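Local coordinates for protein flavohemoglobin (Malassezia yamatoensis, PDB 6O0A) that binds heme and FAD, confers resistance to nitric oxide, and probably works as a nitric oxide dioxygenase like other flavohemoglobins, at residues Asn167-Ala172 against Asp195-Thr200; Ile210-Ser215 against Ala257-Ser262; Leu226-Glu231 against Pro292-Val297; Arg316-Ala321 against Glu346-Phe351; Asn365-Leu370 against Lys391-Tyr396. All coordinates share one frame; numbering follows the deposited sequence.

Contacts 1 and 2 share the antiparallel sheet of the FAD-binding domain: strands 171-181 and 258-262 are neighbours in it, and A172 of contact 1 meets I261 of contact 2. Contacts 4 and 5 lie toward opposite margins of the parallel NAD-domain sheet, with centres about 25 Å apart. Contact 3 stands between the two groups, pairing a loop of the FAD-binding domain with helix 290-302, and its helix touches F369 of contact 5. Along the chain the contacts come in series except 2 and 3, whose segments alternate. The centres of contacts 1 and 4 are about 40 Å apart, so the set spans the reductase part from the globin linker to the far NAD-domain surface.

Contact 1: Asn167-Ala172 against Asp195-Thr200; sequences NNIVRA and DNTAMT
T197 presses its two branches into the 167-172 segment, and the close packing gathers round them. Its methyl CG2 touches I169 CG1 tip to tip at 3.7 Å and also lies against the amide of N167, 3.6 Å from ND2. Nearer the backbone, T197 CB meets the CB of buried A172 at 3.8 Å. The methyl of A172 also lies 3.8 Å from D195 OD2, a carboxylate oxygen that accepts a bond from the backbone N of K173. The polar clasp is the bond from N167 ND2 to A198 O, 2.8 Å long and nearly straight at 174°, with the acceptor in the amide plane. Each segment is folded by an Asx turn: N167 OD1 accepts from I169 N, and D195 OD1 from T197 N. In N167 the amide lies between the backbone N and the carbonyl carbon (chi1 58°), which lets OD1 close its turn while ND2 reaches across. N263 gives OD1 a second donor, fixing the amide's rotation. The N167 clasp and the T197 packing join the linker between globin helix 137-163 and strand 171-181 to the loop after strand 186-193. T200 is buried, its OG1 held by Q165 and A166 N and 4.1 Å from N167 ND2. The looser, solvent side is at A198, which is exposed and offers its carbonyl rather than its methyl.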
# COMPACT_ATOMS: atom_id res chain seq x y z
N ASN A 167 12.34 -17.94 -2.17
CA ASN A 167 12.71 -18.17 -3.56
C ASN A 167 13.60 -17.01 -3.99
O ASN A 167 13.82 -16.06 -3.25
CB ASN A 167 11.47 -18.26 -4.44
CG ASN A 167 10.61 -17.03 -4.36
OD1 ASN A 167 11.07 -15.93 -4.68
ND2 ASN A 167 9.37 -17.19 -3.91
N ASN A 168 14.12 -17.11 -5.22
CA ASN A 168 15.04 -16.12 -5.76
C ASN A 168 14.44 -15.39 -6.96
O ASN A 168 15.18 -14.93 -7.83
CB ASN A 168 16.37 -16.76 -6.13
CG ASN A 168 16.23 -17.77 -7.25
OD1 ASN A 168 15.12 -18.19 -7.59
ND2 ASN A 168 17.36 -18.15 -7.85
N ILE A 169 13.12 -15.30 -7.05
CA ILE A 169 12.46 -14.63 -8.16
C ILE A 169 11.71 -13.42 -7.61
O ILE A 169 11.65 -13.21 -6.40
CB ILE A 169 11.54 -15.58 -8.95
CG1 ILE A 169 10.59 -16.38 -8.05
CG2 ILE A 169 12.41 -16.56 -9.75
CD1 ILE A 169 9.41 -15.60 -7.43
N VAL A 170 11.16 -12.61 -8.52
CA VAL A 170 10.30 -11.51 -8.10
C VAL A 170 8.82 -11.77 -8.39
O VAL A 170 7.97 -11.13 -7.75
CB VAL A 170 10.73 -10.16 -8.70
CG1 VAL A 170 12.12 -9.78 -8.16
CG2 VAL A 170 10.73 -10.19 -10.21
N ARG A 171 8.50 -12.68 -9.31
CA ARG A 171 7.13 -13.13 -9.48
C ARG A 171 7.16 -14.52 -10.11
O ARG A 171 8.14 -14.91 -10.76
CB ARG A 171 6.30 -12.15 -10.32
CG ARG A 171 6.94 -11.74 -11.64
CD ARG A 171 6.12 -10.63 -12.27
NE ARG A 171 6.68 -10.13 -13.51
CZ ARG A 171 7.48 -9.06 -13.58
NH1 ARG A 171 7.94 -8.66 -14.75
NH2 ARG A 171 7.81 -8.40 -12.48
N ALA A 172 6.07 -15.26 -9.89
CA ALA A 172 6.00 -16.65 -10.34
C ALA A 172 4.59 -16.93 -10.85
O ALA A 172 3.64 -16.23 -10.51
CB ALA A 172 6.37 -17.63 -9.21
N ASP A 195 4.00 -23.19 -11.31
CA ASP A 195 5.35 -23.65 -11.55
C ASP A 195 5.89 -24.15 -10.21
O ASP A 195 5.14 -24.28 -9.24
CB ASP A 195 6.19 -22.56 -12.26
CG ASP A 195 6.37 -21.29 -11.45
OD1 ASP A 195 6.46 -21.37 -10.21
OD2 ASP A 195 6.44 -20.20 -12.07
N ASN A 196 7.18 -24.44 -10.14
CA ASN A 196 7.73 -25.09 -8.96
C ASN A 196 8.38 -24.11 -7.98
O ASN A 196 9.08 -24.55 -7.07
CB ASN A 196 8.70 -26.18 -9.38
CG ASN A 196 8.00 -27.32 -10.09
OD1 ASN A 196 6.81 -27.56 -9.87
ND2 ASN A 196 8.73 -28.01 -10.96
N THR A 197 8.13 -22.82 -8.12
CA THR A 197 8.71 -21.83 -7.22
C THR A 197 8.12 -21.96 -5.82
O THR A 197 6.90 -21.98 -5.65
CB THR A 197 8.46 -20.41 -7.75
OG1 THR A 197 9.21 -20.22 -8.96
CG2 THR A 197 8.88 -19.37 -6.73
N ALA A 198 8.99 -22.05 -4.81
CA ALA A 198 8.52 -22.14 -3.43
C ALA A 198 7.86 -20.83 -3.00
O ALA A 198 8.33 -19.75 -3.34
CB ALA A 198 9.68 -22.49 -2.49
N MET A 199 6.77 -20.94 -2.23
CA MET A 199 6.04 -19.77 -1.75
C MET A 199 6.62 -19.28 -0.43
O MET A 199 6.88 -20.08 0.49
CB MET A 199 4.55 -20.10 -1.55
CG MET A 199 3.80 -20.36 -2.85
SD MET A 199 2.14 -20.98 -2.52
CE MET A 199 1.45 -19.64 -1.57
N THR A 200 6.83 -17.97 -0.33
CA THR A 200 7.13 -17.34 0.95
C THR A 200 5.85 -17.29 1.78
O THR A 200 4.81 -16.87 1.26
CB THR A 200 7.66 -15.93 0.74
OG1 THR A 200 8.84 -15.98 -0.07
CG2 THR A 200 8.01 -15.29 2.07

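Contact 2: Ile210-Ser215 against Ala257-Ser262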
# COMPACT_ATOMS: atom_id res chain seq x y z
N ILE A 210 -0.25 -8.79 -8.38
CA ILE A 210 -0.65 -9.73 -9.41
C ILE A 210 -0.59 -9.01 -10.75
O ILE A 210 -0.87 -7.81 -10.84
CB ILE A 210 -2.05 -10.31 -9.13
CG1 ILE A 210 -2.38 -11.42 -10.14
CG2 ILE A 210 -3.11 -9.23 -9.12
CD1 ILE A 210 -3.47 -12.34 -9.67
N TYR A 211 -0.20 -9.76 -11.79
CA TYR A 211 0.15 -9.22 -13.10
C TYR A 211 -0.78 -9.78 -14.17
O TYR A 211 -1.00 -10.99 -14.23
CB TYR A 211 1.60 -9.56 -13.46
CG TYR A 211 2.63 -8.89 -12.58
CD1 TYR A 211 2.80 -9.28 -11.25
CD2 TYR A 211 3.41 -7.85 -13.07
CE1 TYR A 211 3.74 -8.65 -10.44
CE2 TYR A 211 4.36 -7.23 -12.28
CZ TYR A 211 4.51 -7.64 -10.95
OH TYR A 211 5.43 -7.00 -10.15
N ALA A 212 -1.29 -8.90 -15.03
CA ALA A 212 -1.96 -9.34 -16.25
C ALA A 212 -1.71 -8.30 -17.33
O ALA A 212 -1.26 -7.18 -17.06
CB ALA A 212 -3.46 -9.55 -16.02
N ARG A 213 -2.03 -8.66 -18.56
CA ARG A 213 -1.80 -7.73 -19.66
C ARG A 213 -3.05 -6.90 -19.92
O ARG A 213 -4.18 -7.38 -19.79
CB ARG A 213 -1.36 -8.46 -20.92
CG ARG A 213 0.03 -9.03 -20.74
CD ARG A 213 0.76 -9.42 -22.00
NE ARG A 213 2.02 -10.01 -21.58
CZ ARG A 213 3.17 -9.35 -21.50
NH1 ARG A 213 3.25 -8.08 -21.87
NH2 ARG A 213 4.26 -9.97 -21.07
N THR A 214 -2.82 -5.63 -20.26
CA THR A 214 -3.87 -4.76 -20.75
C THR A 214 -4.39 -5.29 -22.08
O THR A 214 -3.78 -6.15 -22.72
CB THR A 214 -3.34 -3.34 -20.96
OG1 THR A 214 -2.30 -3.39 -21.95
CG2 THR A 214 -2.76 -2.80 -19.67
N SER A 215 -5.54 -4.75 -22.52
CA SER A 215 -6.10 -5.16 -23.80
C SER A 215 -5.10 -5.00 -24.94
O SER A 215 -5.12 -5.78 -25.89
CB SER A 215 -7.37 -4.37 -24.10
OG SER A 215 -7.09 -2.99 -24.25
N ALA A 257 -6.92 -19.89 -15.77
CA ALA A 257 -6.04 -18.85 -16.29
C ALA A 257 -4.75 -18.78 -15.49
O ALA A 257 -4.72 -19.01 -14.27
CB ALA A 257 -6.74 -17.49 -16.26
N LEU A 258 -3.67 -18.45 -16.18
CA LEU A 258 -2.35 -18.33 -15.58
C LEU A 258 -1.99 -16.85 -15.48
O LEU A 258 -2.03 -16.13 -16.48
CB LEU A 258 -1.30 -19.07 -16.43
CG LEU A 258 -1.55 -20.55 -16.64
CD1 LEU A 258 -0.51 -21.13 -17.58
CD2 LEU A 258 -1.53 -21.26 -15.30
N LEU A 259 -1.63 -16.41 -14.28
CA LEU A 259 -1.17 -15.05 -14.02
C LEU A 259 0.07 -15.12 -13.13
O LEU A 259 0.22 -16.06 -12.35
CB LEU A 259 -2.25 -14.18 -13.32
CG LEU A 259 -3.55 -13.91 -14.09
CD1 LEU A 259 -4.43 -12.96 -13.31
CD2 LEU A 259 -3.23 -13.33 -15.45
N ASP A 260 0.93 -14.12 -13.24
CA ASP A 260 2.10 -14.04 -12.37
C ASP A 260 1.74 -13.32 -11.07
O ASP A 260 0.98 -12.34 -11.07
CB ASP A 260 3.25 -13.31 -13.07
CG ASP A 260 4.05 -14.22 -14.02
OD1 ASP A 260 4.10 -15.45 -13.80
OD2 ASP A 260 4.66 -13.71 -14.97
N ILE A 261 2.28 -13.82 -9.95
CA ILE A 261 2.05 -13.22 -8.64
C ILE A 261 3.40 -13.00 -7.96
O ILE A 261 4.27 -13.88 -7.98
CB ILE A 261 1.15 -14.08 -7.74
CG1 ILE A 261 -0.18 -14.35 -8.45
CG2 ILE A 261 0.91 -13.37 -6.39
CD1 ILE A 261 -1.26 -15.04 -7.59
N SER A 262 3.56 -11.82 -7.35
CA SER A 262 4.80 -11.48 -6.67
C SER A 262 4.92 -12.23 -5.35
O SER A 262 4.02 -12.96 -4.92
CB SER A 262 4.87 -9.98 -6.41
OG SER A 262 3.99 -9.64 -5.32
O HOH W 1 0.63 -12.46 -15.67
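I210 reaches across to L259 and I261 at the apolar centre. In one of its two modelled conformers, with CG1 anti to the backbone N (chi1 -174°), CD1 comes within 3.8 Å of L259 CD1 and CG1 within 4.0 Å of I261 CG1. The other branch of L259, CD2, packs at 3.8 Å on A212 CB, so this one leucine bridges two residues of the facing strand. Further out the contact turns to backbone: Y211 N donates to D260 O at 2.9 Å, and I210 CA approaches the same oxygen at 3.5 Å. I210 and I261 form an antiparallel non-hydrogen-bonded pair. The strands then splay, at 142° between their directions, and a water fills in where a second direct bond would lie: it donates to Y211 O at 2.6 Å and accepts from D260 N at 3.0 Å. D260 and Y211 meet on the other face through their CB atoms, with S262 CB at the edge of the tyrosine ring. Strands 219-225 and 171-181 flank the pair in the antiparallel FAD-binding sheet, while F250 of helix 246-251 covers I210 and A212.

Contact 3: Leu226-Glu231 against Pro292-Val297; sequences LLPSEE and PVLAFV
The puckered pyrrolidine ring of P228 meets L294 through its CG and CD atoms: CD lies 4.0 Å from L294 CG, and CG is 4.1 Å from the same atom. The ring crosses the leucine obliquely and rests against the first turns of helix 290-302. The aromatic ring of F296 belongs to that helix: one face has P292 O 3.2 Å above its plane, offset toward the rim, and the ring packs edge-to-face with F369 of strand 367-371. That carbonyl is satisfied by the helix itself, accepting from F296 N at 2.8 Å. L294 turns CG anti to its own backbone N (chi1 177°), which carries the isobutyl group toward the loop. There its CD2 also meets L227 CD2 at 4.1 Å, the two side chains crossing at about a right angle. A295 completes the footing, its methyl 3.6 Å from L226 O. The segment 226-231 follows strand 219-225 of the FAD-binding domain, whereas the helix is the one after the first strand, 281-286, of the NAD domain, so the contact belongs to the interface of the two reductase domains. E326 of helix 324-332 touches both P228 and L294, and L323 touches L227 and L294. The side chain of L227 is about 6 Å from the bound FAD. Since the two segments meet through methyls, ring carbons and a single carbonyl edging a methyl, the fit probably rests on apolar packing rather than on directed bonds.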
# COMPACT_ATOMS: atom_id res chain seq x y z
N LEU A 226 -3.77 -10.23 0.96
CA LEU A 226 -3.95 -11.67 1.09
C LEU A 226 -5.05 -12.00 2.09
O LEU A 226 -5.15 -11.40 3.16
CB LEU A 226 -2.65 -12.33 1.52
CG LEU A 226 -1.62 -12.31 0.39
CD1 LEU A 226 -0.29 -12.87 0.90
CD2 LEU A 226 -2.16 -13.13 -0.79
N LEU A 227 -5.87 -12.98 1.74
CA LEU A 227 -6.99 -13.45 2.55
C LEU A 227 -6.77 -14.87 3.06
O LEU A 227 -5.96 -15.64 2.51
CB LEU A 227 -8.29 -13.40 1.72
CG LEU A 227 -8.75 -12.01 1.30
CD1 LEU A 227 -9.93 -12.13 0.36
CD2 LEU A 227 -9.11 -11.17 2.53
N PRO A 228 -7.49 -15.28 4.10
CA PRO A 228 -7.30 -16.63 4.66
C PRO A 228 -7.44 -17.72 3.62
O PRO A 228 -8.40 -17.76 2.83
CB PRO A 228 -8.40 -16.72 5.73
CG PRO A 228 -8.63 -15.32 6.14
CD PRO A 228 -8.41 -14.46 4.92
N SER A 229 -6.47 -18.64 3.60
CA SER A 229 -6.44 -19.70 2.61
C SER A 229 -5.49 -20.79 3.10
O SER A 229 -4.86 -20.66 4.16
CB SER A 229 -5.98 -19.16 1.25
OG SER A 229 -4.60 -18.87 1.32
N GLU A 230 -5.39 -21.87 2.33
CA GLU A 230 -4.35 -22.85 2.59
C GLU A 230 -2.99 -22.20 2.35
O GLU A 230 -2.87 -21.20 1.65
CB GLU A 230 -4.51 -24.05 1.67
CG GLU A 230 -5.84 -24.73 1.78
CD GLU A 230 -5.77 -25.98 2.61
OE1 GLU A 230 -5.42 -27.04 2.04
OE2 GLU A 230 -6.03 -25.91 3.82
N GLU A 231 -1.94 -22.80 2.94
CA GLU A 231 -0.61 -22.25 2.76
C GLU A 231 -0.10 -22.45 1.34
O GLU A 231 0.85 -21.78 0.92
CB GLU A 231 0.36 -22.87 3.77
CG GLU A 231 0.49 -22.04 5.04
CD GLU A 231 0.59 -22.88 6.30
OE1 GLU A 231 0.42 -24.12 6.21
OE2 GLU A 231 0.84 -22.30 7.38
N PRO A 292 -7.84 -6.55 4.75
CA PRO A 292 -6.88 -6.74 5.87
C PRO A 292 -7.56 -7.06 7.20
O PRO A 292 -7.00 -7.81 8.00
CB PRO A 292 -6.12 -5.40 5.93
CG PRO A 292 -6.99 -4.42 5.21
CD PRO A 292 -7.73 -5.20 4.16
N VAL A 293 -8.75 -6.51 7.44
CA VAL A 293 -9.46 -6.80 8.68
C VAL A 293 -9.73 -8.30 8.81
O VAL A 293 -9.49 -8.91 9.86
CB VAL A 293 -10.75 -5.96 8.74
CG1 VAL A 293 -11.62 -6.38 9.94
CG2 VAL A 293 -10.42 -4.46 8.83
N LEU A 294 -10.24 -8.91 7.74
CA LEU A 294 -10.47 -10.36 7.77
C LEU A 294 -9.17 -11.14 7.96
O LEU A 294 -9.13 -12.11 8.73
CB LEU A 294 -11.17 -10.78 6.48
CG LEU A 294 -11.41 -12.28 6.35
CD1 LEU A 294 -12.28 -12.80 7.50
CD2 LEU A 294 -12.05 -12.60 4.99
N ALA A 295 -8.09 -10.72 7.30
CA ALA A 295 -6.79 -11.37 7.55
C ALA A 295 -6.39 -11.27 9.02
O ALA A 295 -5.95 -12.25 9.62
CB ALA A 295 -5.72 -10.74 6.65
N PHE A 296 -6.56 -10.09 9.63
CA PHE A 296 -6.19 -9.90 11.03
C PHE A 296 -7.05 -10.76 11.94
O PHE A 296 -6.55 -11.39 12.88
CB PHE A 296 -6.34 -8.44 11.45
CG PHE A 296 -5.37 -7.50 10.79
CD1 PHE A 296 -4.12 -7.93 10.36
CD2 PHE A 296 -5.72 -6.17 10.61
CE1 PHE A 296 -3.23 -7.05 9.77
CE2 PHE A 296 -4.83 -5.28 10.01
CZ PHE A 296 -3.59 -5.73 9.59
N VAL A 297 -8.35 -10.77 11.68
CA VAL A 297 -9.27 -11.48 12.56
C VAL A 297 -9.03 -12.98 12.49
O VAL A 297 -9.03 -13.66 13.51
CB VAL A 297 -10.72 -11.11 12.23
CG1 VAL A 297 -11.68 -11.99 13.02
CG2 VAL A 297 -10.96 -9.65 12.57

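Contact 4: Arg316-Ala321 against Glu346-Phe351; sequences RSLAEA and EKDGDF
One firm backbone bond ties the two loops: E346 N donates to R316 O at 2.9 Å, with an angle of 153° at the hydrogen. The carboxylate of D348 supplies a second, softer link. Both of its oxygens face L318 N, OD2 at 3.3 Å and OD1 at 3.4 Å, and each bond is weak. D348 has its CG between the backbone N and the carbonyl carbon (chi1 57°), which turns the carboxylate back toward the 316-321 segment. A water adds to the grip, donating to E346 OE1 and D348 OD2 while it accepts from A319 N. Van der Waals contacts fill in beside these bonds. S317 CB lies alongside the extended E346 chain, 3.5 Å from its CD, and L318 slides past D348 in the opposite direction, its CD1 3.4 Å from D348 O. Within 316-321, S317 OG accepts from E320 N in an ST motif and donates to E320 OE2, a type I turn runs from L318 to A321, and R316 NE forms a salt bridge with E320 OE1 at 3.6 Å. The loops follow strands 308-315 and 336-343, adjacent in the parallel sheet. R316 thus probably balances E320, whose OE2 stays 4.9 Å from the like-charged E346 OE2, while the water may ease the charge on E346 and, with the weak bonds from L318 N, that on D348.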
# COMPACT_ATOMS: atom_id res chain seq x y z
N ARG A 316 -22.49 -0.10 1.74
CA ARG A 316 -23.73 0.54 1.31
C ARG A 316 -24.95 -0.21 1.84
O ARG A 316 -25.97 0.41 2.13
CB ARG A 316 -23.75 0.63 -0.22
CG ARG A 316 -22.66 1.54 -0.75
CD ARG A 316 -22.57 1.49 -2.27
NE ARG A 316 -23.79 1.98 -2.90
CZ ARG A 316 -24.00 3.25 -3.21
NH1 ARG A 316 -23.07 4.17 -2.96
NH2 ARG A 316 -25.14 3.61 -3.78
N SER A 317 -24.84 -1.53 1.98
CA SER A 317 -25.92 -2.39 2.45
C SER A 317 -25.27 -3.68 2.92
O SER A 317 -24.13 -3.97 2.58
CB SER A 317 -26.93 -2.68 1.34
OG SER A 317 -26.33 -3.53 0.36
N LEU A 318 -26.02 -4.50 3.65
CA LEU A 318 -25.43 -5.78 4.03
C LEU A 318 -25.21 -6.68 2.82
O LEU A 318 -24.22 -7.42 2.77
CB LEU A 318 -26.29 -6.49 5.07
CG LEU A 318 -26.44 -5.78 6.42
CD1 LEU A 318 -27.23 -6.67 7.39
CD2 LEU A 318 -25.09 -5.40 7.01
N ALA A 319 -26.09 -6.60 1.83
CA ALA A 319 -25.91 -7.40 0.62
C ALA A 319 -24.62 -7.04 -0.10
O ALA A 319 -24.01 -7.90 -0.74
CB ALA A 319 -27.12 -7.22 -0.31
N GLU A 320 -24.19 -5.79 0.01
CA GLU A 320 -22.98 -5.31 -0.65
C GLU A 320 -21.74 -5.37 0.23
O GLU A 320 -20.67 -4.95 -0.21
CB GLU A 320 -23.20 -3.88 -1.14
CG GLU A 320 -24.17 -3.75 -2.31
CD GLU A 320 -24.56 -2.31 -2.56
OE1 GLU A 320 -23.76 -1.56 -3.17
OE2 GLU A 320 -25.65 -1.91 -2.11
N ALA A 321 -21.86 -5.89 1.46
CA ALA A 321 -20.71 -6.00 2.35
C ALA A 321 -19.86 -7.21 1.98
O ALA A 321 -20.27 -8.35 2.26
CB ALA A 321 -21.18 -6.11 3.81
N GLU A 346 -28.63 1.54 2.27
CA GLU A 346 -29.76 0.86 2.89
C GLU A 346 -29.69 1.05 4.40
O GLU A 346 -28.70 1.53 4.96
CB GLU A 346 -29.78 -0.62 2.52
CG GLU A 346 -30.09 -0.80 1.03
CD GLU A 346 -30.31 -2.24 0.60
OE1 GLU A 346 -30.53 -3.13 1.45
OE2 GLU A 346 -30.26 -2.49 -0.62
N LYS A 347 -30.78 0.68 5.07
CA LYS A 347 -30.91 0.89 6.50
C LYS A 347 -30.89 -0.42 7.27
O LYS A 347 -31.51 -0.51 8.33
CB LYS A 347 -32.19 1.67 6.83
CG LYS A 347 -32.42 2.91 5.99
CD LYS A 347 -31.33 3.93 6.18
CE LYS A 347 -31.67 5.21 5.43
NZ LYS A 347 -30.45 6.01 5.16
N ASP A 348 -30.17 -1.44 6.78
CA ASP A 348 -30.21 -2.75 7.41
C ASP A 348 -29.00 -3.05 8.29
O ASP A 348 -28.92 -4.14 8.87
CB ASP A 348 -30.40 -3.86 6.35
CG ASP A 348 -29.32 -3.87 5.26
OD1 ASP A 348 -28.66 -2.83 5.01
OD2 ASP A 348 -29.16 -4.93 4.63
N GLY A 349 -28.09 -2.09 8.46
CA GLY A 349 -26.93 -2.31 9.30
C GLY A 349 -27.26 -2.34 10.79
O GLY A 349 -28.36 -2.01 11.24
N ASP A 350 -26.26 -2.77 11.57
CA ASP A 350 -26.33 -2.55 13.01
C ASP A 350 -26.55 -1.07 13.32
O ASP A 350 -27.25 -0.73 14.27
CB ASP A 350 -25.05 -3.03 13.69
CG ASP A 350 -24.87 -4.52 13.57
OD1 ASP A 350 -25.67 -5.27 14.17
OD2 ASP A 350 -23.92 -4.93 12.87
N PHE A 351 -25.94 -0.19 12.52
CA PHE A 351 -26.27 1.22 12.54
C PHE A 351 -26.33 1.71 11.10
O PHE A 351 -25.91 1.03 10.16
CB PHE A 351 -25.26 2.03 13.37
CG PHE A 351 -23.85 2.00 12.84
CD1 PHE A 351 -23.02 0.91 13.10
CD2 PHE A 351 -23.35 3.06 12.10
CE1 PHE A 351 -21.72 0.88 12.62
CE2 PHE A 351 -22.05 3.03 11.63
CZ PHE A 351 -21.24 1.93 11.88
O HOH W 2 -28.88 -5.58 2.02

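Contact 5: Asn365-Leu370 against Lys391-Tyr396; sequences NASVFL and KHKIFY
Strands 367-371 and 394-397 are the two strands of a beta-alpha-beta unit, joined by helix 374-386, and V368-L370 pair in parallel with I394-Y396. Three backbone bonds run in a ladder: V368 N to K393 O at 2.9 Å, F395 N to V368 O at 2.7 Å, and L370 N to F395 O at 2.8 Å. On the face of V368, L370 and I394, covered by helix 374-386, L370 CD1 packs at 3.7 Å on I394 CG2, the two side chains crossing at a slant, with L384 touching all three. On the face of F369 and F395, F395 CE1 comes 3.9 Å from S367 CB, and helix 270-273 lies over F395. At the start of the strands K393 bends at its second torsion (chi2 -65°) and then extends past A366 O, its CD 3.3 Å from that oxygen. Its NZ reaches a water at 2.8 Å, which donates to N365 O. The hydroxyl of S367 bonds to L273 O. Strand 394-397 is the outermost in this parallel sheet, with 281-286 on the far side of 367-371, and the strand-helix-strand crossover is that of the Rossmann-like NAD-binding domain of ferredoxin reductase relatives.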
# COMPACT_ATOMS: atom_id res chain seq x y z
N ASN A 365 -4.69 3.08 25.36
CA ASN A 365 -3.76 2.03 25.00
C ASN A 365 -4.23 1.20 23.81
O ASN A 365 -3.54 0.25 23.42
CB ASN A 365 -3.48 1.12 26.20
CG ASN A 365 -4.68 0.29 26.60
OD1 ASN A 365 -5.83 0.74 26.51
ND2 ASN A 365 -4.43 -0.94 27.03
N ALA A 366 -5.37 1.54 23.21
CA ALA A 366 -5.85 0.83 22.03
C ALA A 366 -5.08 1.28 20.79
O ALA A 366 -4.73 2.45 20.64
CB ALA A 366 -7.34 1.07 21.82
N SER A 367 -4.82 0.32 19.90
CA SER A 367 -4.40 0.64 18.54
C SER A 367 -5.63 0.62 17.66
O SER A 367 -6.51 -0.24 17.81
CB SER A 367 -3.37 -0.37 18.02
OG SER A 367 -2.17 -0.33 18.78
N VAL A 368 -5.72 1.60 16.76
CA VAL A 368 -6.85 1.72 15.85
C VAL A 368 -6.32 1.58 14.43
O VAL A 368 -5.39 2.31 14.04
CB VAL A 368 -7.58 3.06 16.01
CG1 VAL A 368 -8.75 3.13 15.06
CG2 VAL A 368 -8.03 3.25 17.46
N PHE A 369 -6.91 0.67 13.66
CA PHE A 369 -6.54 0.42 12.27
C PHE A 369 -7.66 0.89 11.35
O PHE A 369 -8.84 0.59 11.60
CB PHE A 369 -6.26 -1.07 12.06
CG PHE A 369 -6.09 -1.45 10.62
CD1 PHE A 369 -4.90 -1.19 9.95
CD2 PHE A 369 -7.12 -2.08 9.93
CE1 PHE A 369 -4.75 -1.54 8.62
CE2 PHE A 369 -6.97 -2.44 8.59
CZ PHE A 369 -5.79 -2.17 7.94
N LEU A 370 -7.31 1.62 10.29
CA LEU A 370 -8.27 2.12 9.31
C LEU A 370 -7.95 1.58 7.93
O LEU A 370 -6.80 1.60 7.49
CB LEU A 370 -8.26 3.65 9.23
CG LEU A 370 -8.33 4.44 10.53
CD1 LEU A 370 -8.20 5.93 10.23
CD2 LEU A 370 -9.64 4.12 11.24
N LYS A 391 -2.54 10.29 17.48
CA LYS A 391 -2.14 10.01 16.10
C LYS A 391 -1.21 8.80 16.04
O LYS A 391 -1.30 7.99 15.11
CB LYS A 391 -1.47 11.24 15.49
N HIS A 392 -0.33 8.66 17.03
CA HIS A 392 0.62 7.56 17.07
C HIS A 392 -0.07 6.21 17.20
O HIS A 392 0.56 5.18 16.94
CB HIS A 392 1.58 7.77 18.24
CG HIS A 392 2.76 6.86 18.25
ND1 HIS A 392 3.64 6.75 17.18
CD2 HIS A 392 3.24 6.03 19.20
CE1 HIS A 392 4.59 5.89 17.48
NE2 HIS A 392 4.37 5.43 18.70
N LYS A 393 -1.34 6.19 17.61
CA LYS A 393 -2.11 4.97 17.79
C LYS A 393 -3.00 4.63 16.60
O LYS A 393 -3.70 3.62 16.64
CB LYS A 393 -2.99 5.07 19.04
CG LYS A 393 -2.24 4.98 20.35
CD LYS A 393 -1.60 3.61 20.53
CE LYS A 393 -1.10 3.43 21.96
NZ LYS A 393 -0.30 2.18 22.09
N ILE A 394 -3.02 5.47 15.56
CA ILE A 394 -3.89 5.27 14.41
C ILE A 394 -3.02 4.78 13.26
O ILE A 394 -2.06 5.45 12.86
CB ILE A 394 -4.63 6.56 14.04
CG1 ILE A 394 -5.38 7.12 15.25
CG2 ILE A 394 -5.59 6.32 12.87
CD1 ILE A 394 -6.06 8.44 14.99
N PHE A 395 -3.36 3.61 12.74
CA PHE A 395 -2.63 2.99 11.65
C PHE A 395 -3.56 2.90 10.45
O PHE A 395 -4.76 2.67 10.60
CB PHE A 395 -2.15 1.59 12.04
CG PHE A 395 -1.25 1.57 13.24
CD1 PHE A 395 -1.78 1.56 14.52
CD2 PHE A 395 0.12 1.56 13.08
CE1 PHE A 395 -0.95 1.54 15.63
CE2 PHE A 395 0.96 1.55 14.18
CZ PHE A 395 0.43 1.53 15.46
N TYR A 396 -3.02 3.08 9.25
CA TYR A 396 -3.90 3.06 8.10
C TYR A 396 -3.23 2.35 6.93
O TYR A 396 -2.01 2.14 6.90
CB TYR A 396 -4.36 4.48 7.71
CG TYR A 396 -3.27 5.42 7.26
CD1 TYR A 396 -2.73 5.32 5.99
CD2 TYR A 396 -2.82 6.44 8.09
CE1 TYR A 396 -1.74 6.19 5.56
CE2 TYR A 396 -1.83 7.32 7.67
CZ TYR A 396 -1.29 7.19 6.40
OH TYR A 396 -0.31 8.05 5.96
O HOH W 3 -1.80 0.01 21.19